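Local coordinates for envelope polyprotein (Puumala orthohantavirus, PDB 5FXU) that forms the Gn half of the hantaviral surface glycoprotein pair, an antigenic ectodomain that probably contributes to cell attachment and virion assembly, at residues A[56-61]-A[83-88]; A[60-65]-A[77-82]; A[94-99]-A[196-201]; A[136-141]-A[152-157]; A[187-192]-A[232-237]. All coordinates share one frame; numbering follows the deposited sequence.

Interaction 1: A[56-61]-A[83-88]; sequences PFTKWT and SSEINL
Phe-57 and Ile-86 face each other as a hydrogen-bonded pair of an antiparallel beta-sheet, in which strands 54-64 and 79-89 of the Gn head run side by side. The backbone accounts are settled two by two: Phe-57 N gives its proton to Ile-86 O at 2.8 Å, and Ile-86 N returns one to Phe-57 O. Two residues on, Lys-59 N reaches Ser-84 O over 2.7 Å, while the return bond from Ser-84 N to Lys-59 O is longer, 3.1 Å. At the non-hydrogen-bonded positions, the backbone of Thr-58 and Trp-60 is hydrogen-bonded to strand 321-323, which makes 54-64 an inner strand here.

On the face shared by Thr-58 and Glu-85, OG1 of Thr-58 donates to OE2 of Glu-85 at 2.6 Å, meeting the carboxylate on its anti side and 21° out of its plane. Glu-85 gets there by folding back at chi2 (65°), which lays its chain alongside the threonine; its other oxygen, OE1, is bonded to Ser-289. Ser-83 OG looks outside the pair too, to the carbonyl of Lys-286.

The face of Phe-57 and Ile-86, which also carries Lys-59 and Ser-84, is apolar mainly round the phenyl ring. Lys-59 CB touches Ile-86 CD1, and Trp-323 packs against Phe-57 and Leu-88. Over the Phe-57 ring sits the methyl CD1 of Leu-88, a CH-pi contact 3.9 Å from the ring centroid.

Interaction 2: A[60-65]-A[77-82]; sequences WTWEMK and TSFQTK
Glu-63 and Gln-80 exchange two backbone hydrogen bonds, Glu-63 N to Gln-80 O at 2.7 Å and Gln-80 N to Glu-63 O at 2.9 Å, toward the connection end of the beta hairpin formed by strands 54-64 and 79-89. Thr-61 and Lys-82 make the next such couple. Past the last strand residue, Lys-65 N still finds Ser-78 O at 3.0 Å, but from well above the carbonyl plane, as the two chains leave the sheet. Lys-82 NZ stays 4.1 Å from Glu-63 OE2, beyond a salt bridge.

Packing differs by face. On the exposed one, the bent chain of Lys-65 lays CD against Gln-80 CB. On the other, Thr-81 CB meets the edge of the Trp-60 indole at NE1, and both side chains rest on Val-283 of strand 278-285. Phe-79 and Trp-62 both lean on Ala-300; they form an offset edge-to-face pair with planes at 84°, the Phe-79 edge directed at the indole and its CD1 lying 3.7 Å from Trp-62 CE3.

Interaction 3: A[94-99]-A[196-201]; sequences VPPLVI and IAKKVS
Ile-196 carries this contact through both of its branches. With chi1 at -50°, CG2 lies opposite the backbone N and is directed at Pro-96, while CG1 takes the place beside that N; a second turn at chi2, -57°, then swings CD1 round to Val-94. The CD1 methyl comes within 3.2 Å of Val-94 O and 3.8 Å of Val-94 CB, and CG2 settles 3.6 Å from Pro-96 N. Pro-96 offers the rest of its ring to the residues that follow: its CG sits 3.5 Å from Ala-197 O and 3.8 Å from Lys-198 CD; the lysine chain bends at chi2 and chi4, and its NZ donates to Lys-199 O.

No direct hydrogen bond crosses. Instead one water donates to Val-94 O and accepts from Ala-197 N, at 2.5 and 3.0 Å, bridging the two backbones. Pro-95 to Val-98 form a type II beta turn, closed by a weak bond from Val-98 N to Pro-95 O.

The turn belongs to the connection between strand 79-89 and helix 102-105, and it packs on the last residues of strand 185-197, where Tyr-229 of the adjoining strand 228-234 touches Pro-96, Ile-196 and Lys-198 together.

Interaction 4: A[136-141]-A[152-157]; sequences TTKSCL and NYEKTY
Tyr-153 and Lys-138 are joined by two hydrogen bonds, one given by the backbone N of Tyr-153 and one by the side chain of Lys-138. Tyr-153 N donates to Lys-138 O at 2.8 Å, nearly straight at the hydrogen (168°) though tilted from the carbonyl plane. The lysine side chain answers: bent at chi2 (69°) and again at chi4, it curls back over the partner strand until NZ donates to Tyr-153 O, also at 2.8 Å. Near that ammonium, Glu-154 OE2 stands 4.4 Å from Lys-138 NZ, opposite in charge but too far for a salt bridge.

These bonds lie at the open end of the beta hairpin formed by strands 139-144 and 147-155, where helix 133-136 hands over to the first strand. Ser-139 and Asn-152 are a non-hydrogen-bonded antiparallel pair there, with Ser-139 CB 3.6 Å from Asn-152 OD1. The amide of Asn-152 is held by other residues, its ND2 by Glu-4 of the flanking strand 3-9 and its OD1 by Gln-150.

Apolar packing centres on the buried Tyr-153 ring. Thr-137 lies over one face, toward the rim, with its methyl CG2 3.5 Å from Tyr-153 CE1, while its hydroxyl is bonded to Asn-44. At the ring edge comes the sulfur of Cys-140, whose disulfide to Cys-43 ties the hairpin to the chain beyond strand 39-41; SG is 4.3 Å from Tyr-153 CE1.

Interaction 5: A[187-192]-A[232-237]; sequences VTVMVR and CLVGSS
Arg-192 and Leu-233 form a hydrogen-bonded antiparallel pair between strands 185-197 and 228-234, exchanging Arg-192 N to Leu-233 O at 3.0 Å and Leu-233 N to Arg-192 O at 2.8 Å. From CB, the arginine heads to the face of the sheet it shares with Leu-233, where Ile-21 of strand 19-30 packs against both. CG and CD carry the chain onward, and a bend at chi3 (-70°) turns the guanidinium back along its own strand, so that Met-190 SD lies over one of its faces. NE donates to a water at 2.7 Å, and that water in turn donates to Leu-233 O and Gly-235 O. Beyond CZ the two nitrogens part: NH1 goes to Ser-23 OG, while NH2 donates to Gly-235 O at 3.1 Å. The acceptor lies in the guanidinium plane, yet the nitrogen stands above the plane of the carbonyl. With three hydrogen-bonded partners, the buried group is fixed in its rotation.

Gly-235, at positive phi, is where the second chain turns out of its strand; its N still donates to Met-190 O at 2.7 Å.

The opposite face is hydrocarbon, apart from the disulfide that Cys-232 makes with Cys-193. Val-191 CG1 rests against Cys-232 CB, and the Val-189 CG2 methyl meets Val-234 CG1 at 3.5 Å.

How the interactions relate
Interactions 1 and 2 are successive lengths of one strand pair, 54-64 with 79-89, sharing Trp-60 and Thr-61; the first is partly buried, the second a surface contact at the end where the connecting loop leaves the pair. Interaction 5 is the most buried, and there an arginine and a water join the backbone bonds. Interaction 3 uses the far end of the same strand 185-197, but is a loop-on-strand contact without direct hydrogen bonds; it touches interaction 5 where Ile-99 CG2 meets Leu-233 CD2. Interaction 4, in a separate four-stranded sheet, lies about 7 Å from interaction 5 at nearest atoms and about 30 Å from interaction 2. Disulfide cysteines occur in interactions 4 and 5.

Interaction 1: A[56-61]-A[83-88]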
# COMPACT_ATOMS: atom_id res chain seq x y z
N PRO A 56 7.82 -6.19 -13.77
CA PRO A 56 7.36 -5.48 -14.96
C PRO A 56 6.13 -4.59 -14.74
O PRO A 56 5.10 -5.04 -14.26
CB PRO A 56 7.02 -6.62 -15.94
CG PRO A 56 6.62 -7.76 -15.05
CD PRO A 56 7.50 -7.64 -13.83
N PHE A 57 6.28 -3.33 -15.12
CA PHE A 57 5.28 -2.28 -15.02
C PHE A 57 5.06 -1.65 -16.38
O PHE A 57 5.97 -1.56 -17.20
CB PHE A 57 5.76 -1.17 -14.09
CG PHE A 57 5.42 -1.38 -12.65
CD1 PHE A 57 6.17 -2.24 -11.84
CD2 PHE A 57 4.36 -0.71 -12.09
CE1 PHE A 57 5.84 -2.42 -10.50
CE2 PHE A 57 4.04 -0.89 -10.77
CZ PHE A 57 4.77 -1.75 -9.97
N THR A 58 3.83 -1.21 -16.62
CA THR A 58 3.55 -0.34 -17.72
C THR A 58 3.69 1.07 -17.20
O THR A 58 2.99 1.45 -16.30
CB THR A 58 2.14 -0.57 -18.24
OG1 THR A 58 2.14 -1.84 -18.88
CG2 THR A 58 1.73 0.53 -19.25
N LYS A 59 4.60 1.83 -17.78
CA LYS A 59 4.72 3.26 -17.46
C LYS A 59 3.81 4.09 -18.35
O LYS A 59 3.94 4.03 -19.54
CB LYS A 59 6.15 3.69 -17.67
CG LYS A 59 6.42 5.12 -17.30
CD LYS A 59 7.85 5.44 -17.64
CE LYS A 59 8.13 6.88 -17.36
NZ LYS A 59 9.56 7.17 -17.67
N TRP A 60 2.94 4.89 -17.75
CA TRP A 60 1.94 5.66 -18.43
C TRP A 60 2.14 7.12 -18.03
O TRP A 60 2.07 7.45 -16.86
CB TRP A 60 0.55 5.17 -18.00
CG TRP A 60 -0.59 5.90 -18.63
CD1 TRP A 60 -0.63 6.43 -19.90
CD2 TRP A 60 -1.87 6.19 -18.04
NE1 TRP A 60 -1.83 7.06 -20.12
CE2 TRP A 60 -2.62 6.92 -19.01
CE3 TRP A 60 -2.45 5.91 -16.81
CZ2 TRP A 60 -3.94 7.36 -18.76
CZ3 TRP A 60 -3.74 6.35 -16.57
CH2 TRP A 60 -4.47 7.07 -17.54
N THR A 61 2.37 7.99 -19.02
CA THR A 61 2.79 9.39 -18.79
C THR A 61 1.96 10.34 -19.68
O THR A 61 1.42 9.93 -20.68
CB THR A 61 4.29 9.57 -19.13
OG1 THR A 61 4.56 9.08 -20.45
CG2 THR A 61 5.13 8.81 -18.19
N SER A 83 2.62 5.11 -23.38
CA SER A 83 2.99 4.06 -22.47
C SER A 83 4.03 3.10 -23.02
O SER A 83 4.16 2.98 -24.21
CB SER A 83 1.75 3.30 -21.97
OG SER A 83 0.86 2.97 -23.00
N SER A 84 4.75 2.44 -22.11
CA SER A 84 5.70 1.39 -22.43
C SER A 84 5.91 0.45 -21.24
O SER A 84 5.58 0.78 -20.11
CB SER A 84 7.04 2.00 -22.84
OG SER A 84 7.56 2.86 -21.85
N GLU A 85 6.46 -0.72 -21.52
CA GLU A 85 6.75 -1.71 -20.48
C GLU A 85 8.18 -1.58 -20.01
O GLU A 85 9.10 -1.54 -20.82
CB GLU A 85 6.45 -3.13 -20.96
CG GLU A 85 4.97 -3.48 -20.82
CD GLU A 85 4.09 -2.62 -21.72
OE1 GLU A 85 4.19 -2.79 -22.96
OE2 GLU A 85 3.29 -1.80 -21.21
N ILE A 86 8.36 -1.46 -18.70
CA ILE A 86 9.67 -1.32 -18.07
C ILE A 86 9.71 -2.19 -16.85
O ILE A 86 8.67 -2.67 -16.41
CB ILE A 86 9.94 0.11 -17.62
CG1 ILE A 86 8.89 0.56 -16.61
CG2 ILE A 86 9.95 1.02 -18.82
CD1 ILE A 86 9.24 1.85 -15.93
N ASN A 87 10.92 -2.39 -16.33
CA ASN A 87 11.12 -3.18 -15.12
C ASN A 87 11.52 -2.24 -14.01
O ASN A 87 12.39 -1.42 -14.20
CB ASN A 87 12.20 -4.24 -15.32
CG ASN A 87 11.69 -5.41 -16.13
OD1 ASN A 87 10.90 -6.22 -15.65
ND2 ASN A 87 12.12 -5.50 -17.36
N LEU A 88 10.84 -2.33 -12.88
CA LEU A 88 11.20 -1.58 -11.69
C LEU A 88 11.73 -2.58 -10.67
O LEU A 88 11.51 -3.79 -10.83
CB LEU A 88 9.98 -0.82 -11.15
CG LEU A 88 9.42 0.28 -12.08
CD1 LEU A 88 8.14 0.89 -11.51
CD2 LEU A 88 10.43 1.39 -12.33

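Interaction 2: A[60-65]-A[77-82]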
# COMPACT_ATOMS: atom_id res chain seq x y z
N TRP A 60 2.94 4.89 -17.75
CA TRP A 60 1.94 5.66 -18.43
C TRP A 60 2.14 7.12 -18.03
O TRP A 60 2.07 7.45 -16.86
CB TRP A 60 0.55 5.17 -18.00
CG TRP A 60 -0.59 5.90 -18.63
CD1 TRP A 60 -0.63 6.43 -19.90
CD2 TRP A 60 -1.87 6.19 -18.04
NE1 TRP A 60 -1.83 7.06 -20.12
CE2 TRP A 60 -2.62 6.92 -19.01
CE3 TRP A 60 -2.45 5.91 -16.81
CZ2 TRP A 60 -3.94 7.36 -18.76
CZ3 TRP A 60 -3.74 6.35 -16.57
CH2 TRP A 60 -4.47 7.07 -17.54
N THR A 61 2.37 7.99 -19.02
CA THR A 61 2.79 9.39 -18.79
C THR A 61 1.96 10.34 -19.68
O THR A 61 1.42 9.93 -20.68
CB THR A 61 4.29 9.57 -19.13
OG1 THR A 61 4.56 9.08 -20.45
CG2 THR A 61 5.13 8.81 -18.19
N TRP A 62 1.88 11.61 -19.31
CA TRP A 62 1.17 12.59 -20.13
C TRP A 62 2.06 13.80 -20.45
O TRP A 62 2.94 14.12 -19.66
CB TRP A 62 -0.13 13.02 -19.45
CG TRP A 62 -0.00 14.01 -18.31
CD1 TRP A 62 0.12 13.72 -16.99
CD2 TRP A 62 -0.06 15.43 -18.40
NE1 TRP A 62 0.18 14.87 -16.26
CE2 TRP A 62 0.05 15.94 -17.09
CE3 TRP A 62 -0.18 16.33 -19.46
CZ2 TRP A 62 0.06 17.32 -16.81
CZ3 TRP A 62 -0.20 17.71 -19.19
CH2 TRP A 62 -0.08 18.18 -17.87
N GLU A 63 1.80 14.44 -21.61
CA GLU A 63 2.44 15.68 -22.03
C GLU A 63 1.39 16.65 -22.55
O GLU A 63 0.42 16.23 -23.15
CB GLU A 63 3.45 15.43 -23.16
CG GLU A 63 4.53 14.42 -22.81
CD GLU A 63 5.70 14.33 -23.80
OE1 GLU A 63 5.53 14.61 -25.02
OE2 GLU A 63 6.80 13.95 -23.35
N MET A 64 1.57 17.94 -22.32
CA MET A 64 0.75 18.92 -22.99
C MET A 64 0.96 18.89 -24.52
O MET A 64 2.07 18.72 -25.02
CB MET A 64 1.02 20.33 -22.46
CG MET A 64 0.14 21.35 -23.16
SD MET A 64 0.20 23.00 -22.47
CE MET A 64 -0.75 23.82 -23.73
N LYS A 65 -0.14 19.07 -25.24
CA LYS A 65 -0.17 19.13 -26.69
C LYS A 65 -1.13 20.22 -27.16
O LYS A 65 -2.01 20.62 -26.42
CB LYS A 65 -0.62 17.78 -27.25
CG LYS A 65 -0.39 17.60 -28.73
CD LYS A 65 -0.01 16.17 -29.10
CE LYS A 65 0.43 16.04 -30.56
NZ LYS A 65 -0.72 16.13 -31.52
N THR A 77 -7.54 15.65 -26.12
CA THR A 77 -7.93 17.06 -26.17
C THR A 77 -6.68 17.96 -26.24
O THR A 77 -6.14 18.21 -27.33
CB THR A 77 -8.88 17.45 -24.98
OG1 THR A 77 -8.23 17.22 -23.72
CG2 THR A 77 -10.19 16.64 -25.03
N SER A 78 -6.21 18.41 -25.08
CA SER A 78 -4.94 19.08 -24.97
C SER A 78 -3.84 18.14 -24.42
O SER A 78 -2.84 18.63 -23.96
CB SER A 78 -5.09 20.30 -24.06
OG SER A 78 -5.80 21.34 -24.72
N PHE A 79 -4.01 16.83 -24.47
CA PHE A 79 -3.05 15.89 -23.87
C PHE A 79 -2.58 14.90 -24.89
O PHE A 79 -3.33 14.47 -25.74
CB PHE A 79 -3.66 15.07 -22.75
CG PHE A 79 -4.35 15.87 -21.71
CD1 PHE A 79 -3.62 16.53 -20.75
CD2 PHE A 79 -5.74 15.94 -21.68
CE1 PHE A 79 -4.26 17.27 -19.76
CE2 PHE A 79 -6.40 16.68 -20.70
CZ PHE A 79 -5.66 17.36 -19.74
N GLN A 80 -1.33 14.54 -24.77
CA GLN A 80 -0.81 13.39 -25.41
C GLN A 80 -0.36 12.48 -24.28
O GLN A 80 0.41 12.90 -23.41
CB GLN A 80 0.38 13.78 -26.25
CG GLN A 80 0.82 12.71 -27.22
CD GLN A 80 2.17 13.05 -27.77
OE1 GLN A 80 3.13 13.29 -27.01
NE2 GLN A 80 2.27 13.09 -29.08
N THR A 81 -0.89 11.25 -24.25
CA THR A 81 -0.39 10.24 -23.35
C THR A 81 0.41 9.21 -24.11
O THR A 81 0.28 9.09 -25.30
CB THR A 81 -1.50 9.53 -22.60
OG1 THR A 81 -2.23 8.71 -23.50
CG2 THR A 81 -2.42 10.53 -21.92
N LYS A 82 1.27 8.49 -23.41
CA LYS A 82 1.93 7.34 -24.01
C LYS A 82 2.27 6.32 -22.94
O LYS A 82 2.23 6.64 -21.74
CB LYS A 82 3.17 7.78 -24.77
CG LYS A 82 4.31 8.27 -23.91
CD LYS A 82 5.53 8.61 -24.75
CE LYS A 82 6.51 9.51 -23.98
NZ LYS A 82 7.53 10.19 -24.85

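Interaction 3: A[94-99]-A[196-201]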
# COMPACT_ATOMS: atom_id res chain seq x y z
N VAL A 94 4.46 -7.64 -2.78
CA VAL A 94 4.82 -8.66 -1.83
C VAL A 94 4.12 -9.96 -2.26
O VAL A 94 2.95 -9.94 -2.61
CB VAL A 94 4.42 -8.21 -0.42
CG1 VAL A 94 4.91 -9.21 0.61
CG2 VAL A 94 4.99 -6.83 -0.13
N PRO A 95 4.85 -11.08 -2.30
CA PRO A 95 4.19 -12.32 -2.70
C PRO A 95 3.23 -12.81 -1.64
O PRO A 95 3.36 -12.43 -0.48
CB PRO A 95 5.34 -13.32 -2.84
CG PRO A 95 6.56 -12.49 -3.00
CD PRO A 95 6.31 -11.26 -2.18
N PRO A 96 2.30 -13.68 -2.03
CA PRO A 96 1.40 -14.28 -1.03
C PRO A 96 2.16 -15.01 0.07
O PRO A 96 3.22 -15.53 -0.19
CB PRO A 96 0.57 -15.27 -1.85
CG PRO A 96 0.79 -14.92 -3.28
CD PRO A 96 2.07 -14.18 -3.40
N LEU A 97 1.62 -14.96 1.28
CA LEU A 97 2.15 -15.60 2.49
C LEU A 97 3.36 -14.93 3.16
O LEU A 97 3.67 -15.25 4.30
CB LEU A 97 2.44 -17.10 2.26
CG LEU A 97 1.30 -17.91 1.63
CD1 LEU A 97 1.70 -19.37 1.53
CD2 LEU A 97 -0.03 -17.78 2.40
N VAL A 98 4.04 -14.02 2.48
CA VAL A 98 5.30 -13.47 3.00
C VAL A 98 5.05 -12.66 4.28
O VAL A 98 5.68 -12.92 5.31
CB VAL A 98 6.04 -12.66 1.93
CG1 VAL A 98 7.18 -11.86 2.52
CG2 VAL A 98 6.56 -13.61 0.86
N ILE A 99 4.12 -11.70 4.21
CA ILE A 99 3.76 -10.93 5.39
C ILE A 99 3.05 -11.83 6.42
O ILE A 99 3.34 -11.75 7.62
CB ILE A 99 2.92 -9.69 5.04
CG1 ILE A 99 3.79 -8.67 4.31
CG2 ILE A 99 2.34 -9.05 6.30
CD1 ILE A 99 3.02 -7.58 3.60
N ILE A 196 -1.79 -7.90 -2.81
CA ILE A 196 -1.14 -9.18 -3.11
C ILE A 196 -1.89 -9.84 -4.26
O ILE A 196 -3.11 -10.04 -4.17
CB ILE A 196 -1.22 -10.11 -1.89
CG1 ILE A 196 -0.74 -9.44 -0.59
CG2 ILE A 196 -0.48 -11.41 -2.15
CD1 ILE A 196 0.66 -8.90 -0.62
N ALA A 197 -1.18 -10.20 -5.33
CA ALA A 197 -1.75 -10.98 -6.43
C ALA A 197 -1.76 -12.46 -6.09
O ALA A 197 -0.73 -13.06 -5.78
CB ALA A 197 -0.95 -10.76 -7.68
N LYS A 198 -2.95 -13.06 -6.17
CA LYS A 198 -3.15 -14.45 -5.83
C LYS A 198 -4.36 -15.02 -6.59
O LYS A 198 -5.50 -14.64 -6.36
CB LYS A 198 -3.33 -14.60 -4.31
CG LYS A 198 -3.56 -16.02 -3.80
CD LYS A 198 -2.36 -16.91 -4.07
CE LYS A 198 -2.50 -18.33 -3.52
NZ LYS A 198 -3.52 -19.21 -4.15
N LYS A 199 -4.07 -15.95 -7.48
CA LYS A 199 -5.06 -16.61 -8.33
C LYS A 199 -5.54 -17.94 -7.70
O LYS A 199 -4.78 -18.57 -6.97
CB LYS A 199 -4.41 -16.89 -9.68
CG LYS A 199 -5.15 -16.31 -10.85
CD LYS A 199 -4.35 -16.40 -12.13
CE LYS A 199 -5.25 -16.78 -13.28
NZ LYS A 199 -4.49 -16.71 -14.55
N VAL A 200 -6.80 -18.31 -7.96
CA VAL A 200 -7.26 -19.70 -7.78
C VAL A 200 -7.75 -20.21 -9.14
O VAL A 200 -8.02 -19.41 -10.05
CB VAL A 200 -8.37 -19.91 -6.69
CG1 VAL A 200 -7.80 -19.71 -5.30
CG2 VAL A 200 -9.58 -19.00 -6.90
N SER A 201 -7.84 -21.52 -9.30
CA SER A 201 -8.28 -22.14 -10.58
C SER A 201 -9.77 -21.92 -10.91
O SER A 201 -10.12 -21.73 -12.07
CB SER A 201 -7.97 -23.63 -10.58
OG SER A 201 -8.21 -24.19 -9.30
O HOH W 1 1.74 -9.92 -4.84

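Interaction 4: A[136-141]-A[152-157]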
# COMPACT_ATOMS: atom_id res chain seq x y z
N THR A 136 16.60 -6.67 19.53
CA THR A 136 17.92 -6.66 18.94
C THR A 136 18.44 -5.30 18.53
O THR A 136 19.64 -5.18 18.27
CB THR A 136 18.00 -7.55 17.68
OG1 THR A 136 17.10 -7.07 16.67
CG2 THR A 136 17.69 -8.99 18.03
N THR A 137 17.57 -4.31 18.42
CA THR A 137 17.88 -3.10 17.63
C THR A 137 17.29 -1.83 18.25
O THR A 137 16.08 -1.79 18.54
CB THR A 137 17.35 -3.27 16.18
OG1 THR A 137 17.79 -4.53 15.65
CG2 THR A 137 17.87 -2.17 15.26
N LYS A 138 18.15 -0.83 18.47
CA LYS A 138 17.75 0.52 18.88
C LYS A 138 17.64 1.47 17.66
O LYS A 138 16.69 2.22 17.54
CB LYS A 138 18.74 1.11 19.90
CG LYS A 138 18.41 2.51 20.43
CD LYS A 138 17.17 2.54 21.34
CE LYS A 138 16.65 3.97 21.61
NZ LYS A 138 15.67 4.49 20.58
N SER A 139 18.64 1.43 16.80
CA SER A 139 18.59 2.18 15.56
C SER A 139 19.47 1.55 14.52
O SER A 139 20.43 0.85 14.84
CB SER A 139 18.99 3.65 15.79
OG SER A 139 20.24 3.77 16.44
N CYS A 140 19.14 1.80 13.26
CA CYS A 140 19.96 1.34 12.16
C CYS A 140 19.63 2.18 10.92
O CYS A 140 18.83 3.10 11.00
CB CYS A 140 19.78 -0.16 11.94
SG CYS A 140 18.09 -0.66 11.56
N LEU A 141 20.29 1.89 9.80
CA LEU A 141 20.23 2.74 8.62
C LEU A 141 19.77 1.98 7.40
O LEU A 141 20.21 0.87 7.14
CB LEU A 141 21.60 3.34 8.33
CG LEU A 141 22.11 4.40 9.32
CD1 LEU A 141 23.51 4.85 8.93
CD2 LEU A 141 21.19 5.60 9.40
N ASN A 152 14.46 4.25 13.94
CA ASN A 152 14.54 4.38 15.39
C ASN A 152 13.49 3.51 16.03
O ASN A 152 12.29 3.69 15.80
CB ASN A 152 14.32 5.82 15.84
CG ASN A 152 15.48 6.73 15.46
OD1 ASN A 152 16.65 6.38 15.63
ND2 ASN A 152 15.15 7.91 14.95
N TYR A 153 13.95 2.56 16.85
CA TYR A 153 13.05 1.70 17.60
C TYR A 153 12.92 2.34 18.95
O TYR A 153 13.91 2.59 19.61
CB TYR A 153 13.62 0.29 17.69
CG TYR A 153 13.67 -0.40 16.34
CD1 TYR A 153 14.70 -0.16 15.45
CD2 TYR A 153 12.70 -1.34 15.98
CE1 TYR A 153 14.76 -0.82 14.23
CE2 TYR A 153 12.76 -1.99 14.76
CZ TYR A 153 13.78 -1.72 13.89
OH TYR A 153 13.85 -2.34 12.65
N GLU A 154 11.69 2.64 19.34
CA GLU A 154 11.41 3.40 20.55
C GLU A 154 10.38 2.66 21.38
O GLU A 154 9.37 2.20 20.83
CB GLU A 154 10.90 4.79 20.16
CG GLU A 154 11.30 5.92 21.10
CD GLU A 154 11.75 7.19 20.35
OE1 GLU A 154 11.08 7.58 19.36
OE2 GLU A 154 12.80 7.76 20.75
N LYS A 155 10.63 2.54 22.69
CA LYS A 155 9.77 1.76 23.57
C LYS A 155 8.55 2.59 23.96
O LYS A 155 8.65 3.80 24.16
CB LYS A 155 10.50 1.18 24.80
CG LYS A 155 11.94 0.70 24.62
CD LYS A 155 12.11 -0.28 23.45
CE LYS A 155 13.59 -0.54 23.10
NZ LYS A 155 13.84 -0.76 21.64
N THR A 156 7.39 1.95 24.00
CA THR A 156 6.12 2.66 24.12
C THR A 156 5.89 3.20 25.54
O THR A 156 6.21 2.55 26.53
CB THR A 156 4.92 1.80 23.63
OG1 THR A 156 3.73 2.58 23.61
CG2 THR A 156 4.68 0.58 24.48
N TYR A 157 5.33 4.41 25.60
CA TYR A 157 4.81 5.01 26.85
C TYR A 157 3.74 4.19 27.57
O TYR A 157 3.54 4.38 28.75
CB TYR A 157 4.22 6.39 26.56
CG TYR A 157 5.25 7.47 26.47
CD1 TYR A 157 5.69 8.14 27.62
CD2 TYR A 157 5.81 7.83 25.24
CE1 TYR A 157 6.65 9.13 27.55
CE2 TYR A 157 6.77 8.82 25.16
CZ TYR A 157 7.19 9.47 26.32
OH TYR A 157 8.14 10.45 26.25

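Interaction 5: A[187-192]-A[232-237]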
# COMPACT_ATOMS: atom_id res chain seq x y z
N VAL A 187 -11.27 4.48 19.47
CA VAL A 187 -10.09 5.21 19.02
C VAL A 187 -9.83 4.95 17.54
O VAL A 187 -9.94 3.82 17.05
CB VAL A 187 -8.85 4.81 19.87
CG1 VAL A 187 -7.63 5.56 19.40
CG2 VAL A 187 -9.10 5.15 21.34
N THR A 188 -9.48 5.99 16.82
CA THR A 188 -9.16 5.91 15.40
C THR A 188 -7.69 5.56 15.18
O THR A 188 -6.84 6.27 15.67
CB THR A 188 -9.53 7.23 14.73
OG1 THR A 188 -10.96 7.32 14.72
CG2 THR A 188 -9.04 7.29 13.34
N VAL A 189 -7.42 4.46 14.47
CA VAL A 189 -6.04 3.99 14.25
C VAL A 189 -5.70 3.92 12.76
O VAL A 189 -6.57 3.73 11.91
CB VAL A 189 -5.73 2.62 14.90
CG1 VAL A 189 -6.01 2.67 16.39
CG2 VAL A 189 -6.54 1.49 14.29
N MET A 190 -4.41 4.02 12.48
CA MET A 190 -3.88 3.87 11.14
C MET A 190 -3.91 2.42 10.70
O MET A 190 -3.66 1.51 11.48
CB MET A 190 -2.46 4.41 11.07
CG MET A 190 -1.84 4.34 9.69
SD MET A 190 -0.21 5.15 9.49
CE MET A 190 -0.72 6.86 9.46
N VAL A 191 -4.22 2.22 9.42
CA VAL A 191 -4.13 0.93 8.78
C VAL A 191 -3.31 1.10 7.53
O VAL A 191 -3.54 2.05 6.77
CB VAL A 191 -5.51 0.35 8.42
CG1 VAL A 191 -5.38 -1.07 7.90
CG2 VAL A 191 -6.35 0.23 9.67
N ARG A 192 -2.34 0.21 7.34
CA ARG A 192 -1.52 0.15 6.12
C ARG A 192 -1.65 -1.21 5.46
O ARG A 192 -1.46 -2.22 6.11
CB ARG A 192 -0.05 0.43 6.43
CG ARG A 192 0.23 1.90 6.64
CD ARG A 192 1.42 2.32 7.46
NE ARG A 192 1.41 2.09 8.90
CZ ARG A 192 2.31 2.58 9.74
NH1 ARG A 192 3.30 3.36 9.31
NH2 ARG A 192 2.21 2.30 11.03
N CYS A 232 -2.94 -6.25 5.65
CA CYS A 232 -2.89 -4.96 6.33
C CYS A 232 -2.32 -5.13 7.70
O CYS A 232 -2.44 -6.20 8.31
CB CYS A 232 -4.31 -4.34 6.47
SG CYS A 232 -5.22 -4.19 4.90
N LEU A 233 -1.70 -4.07 8.20
CA LEU A 233 -1.27 -4.02 9.58
C LEU A 233 -1.95 -2.83 10.20
O LEU A 233 -2.05 -1.78 9.57
CB LEU A 233 0.24 -3.90 9.70
CG LEU A 233 1.15 -5.13 9.60
CD1 LEU A 233 0.63 -6.44 10.17
CD2 LEU A 233 1.46 -5.32 8.15
N VAL A 234 -2.39 -3.01 11.43
CA VAL A 234 -3.15 -2.02 12.15
C VAL A 234 -2.26 -1.34 13.17
O VAL A 234 -1.61 -2.00 13.97
CB VAL A 234 -4.34 -2.69 12.85
CG1 VAL A 234 -5.23 -1.66 13.47
CG2 VAL A 234 -5.14 -3.53 11.86
N GLY A 235 -2.25 -0.02 13.18
CA GLY A 235 -1.42 0.76 14.11
C GLY A 235 0.07 0.56 13.89
O GLY A 235 0.51 0.35 12.77
N SER A 236 0.83 0.64 14.96
CA SER A 236 2.26 0.44 14.85
C SER A 236 2.63 -1.04 14.96
O SER A 236 3.75 -1.41 14.61
CB SER A 236 2.96 1.27 15.92
OG SER A 236 2.44 0.95 17.22
N SER A 237 1.71 -1.88 15.42
CA SER A 237 1.95 -3.30 15.57
C SER A 237 0.67 -4.11 15.64
O SER A 237 -0.25 -3.70 16.29
CB SER A 237 2.71 -3.52 16.88
OG SER A 237 3.33 -4.78 16.89
O HOH W 2 -0.42 0.55 10.22